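Side-chain contact in DNA-entry nuclease inhibitor (Bacillus subtilis subsp. subtilis, PDB 4MQD), which inhibits the DNA-degrading activity of the DNA-entry nuclease and plays a role in the competence of cells to be transformed: residues A[64-69]-A[107-112]. Numbering follows the deposited sequence.
Sequences FRLNSS and GDYQLT
Leu66 on Tyr109 and Phe64 on Leu111 form a small, wholly apolar contact between two strands of the mixed sheet that are not direct neighbours. Strand 59-66 and strand 107-116 are separated by strand 127-134: the nearest CA atoms, those of Leu66 and Leu111, stand 9.4 Å apart, about two strand spacings, and no hydrogen bond joins the two segments. Arg65 instead makes backbone bonds to Ile130 and Ala132 of the intervening strand. The contact therefore runs over one face of the sheet, through alternate residues whose side chains reach across the middle strand, and buries 109 Å² in all.

The closer pair is Leu66 and Tyr109, where a single methyl, CD1 of Leu66, comes within 3.8 Å of CE2 of Tyr109 at an oblique approach to the ring. Leu66 has its CG anti to the backbone N (chi1 176°), and a chi2 of 57° then turns the CD1 methyl to the ring. The hydroxyl end of Tyr109 is held separately, by a hydrogen bond to the carbonyl O of Pro105, while Leu104 touches both side chains. Phe64 and Leu111 meet more loosely, with 4.3 Å between CE1 of Phe64 and CD1 of Leu111. Ile130 of the middle strand touches both of them. Phe64 also packs edge-to-face with Trp8 and meets Phe102, Ile90 and Ile92 of the second sheet. The four buried side chains thus bridge next-but-one strands on one face of the mixed sheet, and Phe64 links them to the antiparallel sheet, consistent with a beta-sandwich-like core.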
loop_
_atom_site.group_PDB
_atom_site.type_symbol
_atom_site.label_atom_id
_atom_site.label_comp_id
_atom_site.label_asym_id
_atom_site.label_seq_id
_atom_site.Cartn_x
_atom_site.Cartn_y
_atom_site.Cartn_z
ATOM N N PHE A 64 -6.625 13.143 1.740
ATOM C CA PHE A 64 -6.322 13.408 3.140
ATOM C C PHE A 64 -7.040 12.405 4.033
ATOM O O PHE A 64 -8.207 12.085 3.799
ATOM C CB PHE A 64 -6.707 14.833 3.530
ATOM C CG PHE A 64 -6.064 15.292 4.805
ATOM C CD1 PHE A 64 -4.749 15.732 4.811
ATOM C CD2 PHE A 64 -6.762 15.260 6.004
ATOM C CE1 PHE A 64 -4.146 16.143 5.986
ATOM C CE2 PHE A 64 -6.166 15.672 7.183
ATOM C CZ PHE A 64 -4.855 16.112 7.174
ATOM N N ARG A 65 -6.333 11.912 5.048
ATOM C CA ARG A 65 -6.880 10.939 5.993
ATOM C C ARG A 65 -6.472 11.265 7.423
ATOM O O ARG A 65 -5.409 11.842 7.657
ATOM C CB ARG A 65 -6.383 9.536 5.658
ATOM C CG ARG A 65 -6.812 9.019 4.298
ATOM C CD ARG A 65 -6.181 7.670 4.018
ATOM N NE ARG A 65 -6.507 7.191 2.681
ATOM C CZ ARG A 65 -6.046 6.061 2.149
ATOM N NH1 ARG A 65 -5.224 5.272 2.833
ATOM N NH2 ARG A 65 -6.410 5.721 0.917
ATOM N N LEU A 66 -7.327 10.880 8.369
ATOM C CA LEU A 66 -7.046 11.008 9.796
ATOM C C LEU A 66 -7.084 9.621 10.444
ATOM O O LEU A 66 -8.121 8.954 10.430
ATOM C CB LEU A 66 -8.074 11.929 10.456
ATOM C CG LEU A 66 -8.003 12.125 11.975
ATOM C CD1 LEU A 66 -6.645 12.652 12.416
ATOM C CD2 LEU A 66 -9.113 13.059 12.432
ATOM N N ASN A 67 -5.945 9.199 10.996
ATOM C CA ASN A 67 -5.814 7.910 11.687
ATOM C C ASN A 67 -6.258 6.711 10.849
ATOM O O ASN A 67 -6.948 5.816 11.340
ATOM C CB ASN A 67 -6.568 7.936 13.022
ATOM C CG ASN A 67 -6.021 8.979 13.979
ATOM O OD1 ASN A 67 -4.807 9.116 14.134
ATOM N ND2 ASN A 67 -6.914 9.714 14.633
ATOM N N SER A 68 -5.851 6.699 9.584
ATOM C CA SER A 68 -6.143 5.577 8.703
ATOM C C SER A 68 -5.208 4.416 9.014
ATOM O O SER A 68 -4.026 4.621 9.287
ATOM C CB SER A 68 -5.986 5.981 7.238
ATOM O OG SER A 68 -6.249 4.885 6.380
ATOM N N SER A 69 -5.752 3.202 8.984
ATOM C CA SER A 69 -4.957 1.983 9.112
ATOM C C SER A 69 -4.867 1.240 7.778
ATOM O O SER A 69 -4.274 0.161 7.710
ATOM C CB SER A 69 -5.557 1.068 10.184
ATOM O OG SER A 69 -6.865 0.652 9.828
ATOM N N GLY A 107 -3.668 19.850 17.973
ATOM C CA GLY A 107 -2.818 18.820 18.564
ATOM C C GLY A 107 -1.643 18.429 17.691
ATOM O O GLY A 107 -1.435 18.988 16.613
ATOM N N ASP A 108 -0.879 17.453 18.173
ATOM C CA ASP A 108 0.303 16.960 17.478
ATOM C C ASP A 108 -0.044 15.737 16.640
ATOM O O ASP A 108 -0.911 14.941 17.010
ATOM C CB ASP A 108 1.399 16.602 18.485
ATOM C CG ASP A 108 1.815 17.785 19.337
ATOM O OD1 ASP A 108 1.980 18.894 18.785
ATOM O OD2 ASP A 108 1.984 17.605 20.560
ATOM N N TYR A 109 0.635 15.602 15.504
ATOM C CA TYR A 109 0.410 14.488 14.593
ATOM C C TYR A 109 1.719 14.003 13.990
ATOM O O TYR A 109 2.711 14.731 13.969
ATOM C CB TYR A 109 -0.517 14.911 13.449
ATOM C CG TYR A 109 -1.896 15.368 13.872
ATOM C CD1 TYR A 109 -2.122 16.682 14.273
ATOM C CD2 TYR A 109 -2.976 14.495 13.846
ATOM C CE1 TYR A 109 -3.385 17.108 14.653
ATOM C CE2 TYR A 109 -4.243 14.913 14.223
ATOM C CZ TYR A 109 -4.442 16.220 14.624
ATOM O OH TYR A 109 -5.699 16.641 14.997
ATOM N N GLN A 110 1.710 12.763 13.511
ATOM C CA GLN A 110 2.738 12.272 12.601
ATOM C C GLN A 110 2.136 12.284 11.203
ATOM O O GLN A 110 1.350 11.400 10.844
ATOM C CB GLN A 110 3.200 10.863 12.979
ATOM C CG GLN A 110 4.135 10.817 14.180
ATOM C CD GLN A 110 5.471 11.500 13.928
ATOM O OE1 GLN A 110 5.881 11.704 12.783
ATOM N NE2 GLN A 110 6.157 11.856 15.007
ATOM N N LEU A 111 2.493 13.309 10.434
ATOM C CA LEU A 111 1.950 13.508 9.099
ATOM C C LEU A 111 2.782 12.740 8.080
ATOM O O LEU A 111 3.970 13.020 7.906
ATOM C CB LEU A 111 1.940 14.999 8.754
ATOM C CG LEU A 111 1.115 15.415 7.535
ATOM C CD1 LEU A 111 -0.374 15.248 7.810
ATOM C CD2 LEU A 111 1.429 16.852 7.146
ATOM N N THR A 112 2.154 11.771 7.416
ATOM C CA THR A 112 2.820 10.967 6.398
ATOM C C THR A 112 2.260 11.286 5.016
ATOM O O THR A 112 1.047 11.408 4.849
ATOM C CB THR A 112 2.661 9.462 6.682
ATOM O OG1 THR A 112 3.237 9.155 7.958
ATOM C CG2 THR A 112 3.352 8.625 5.609
#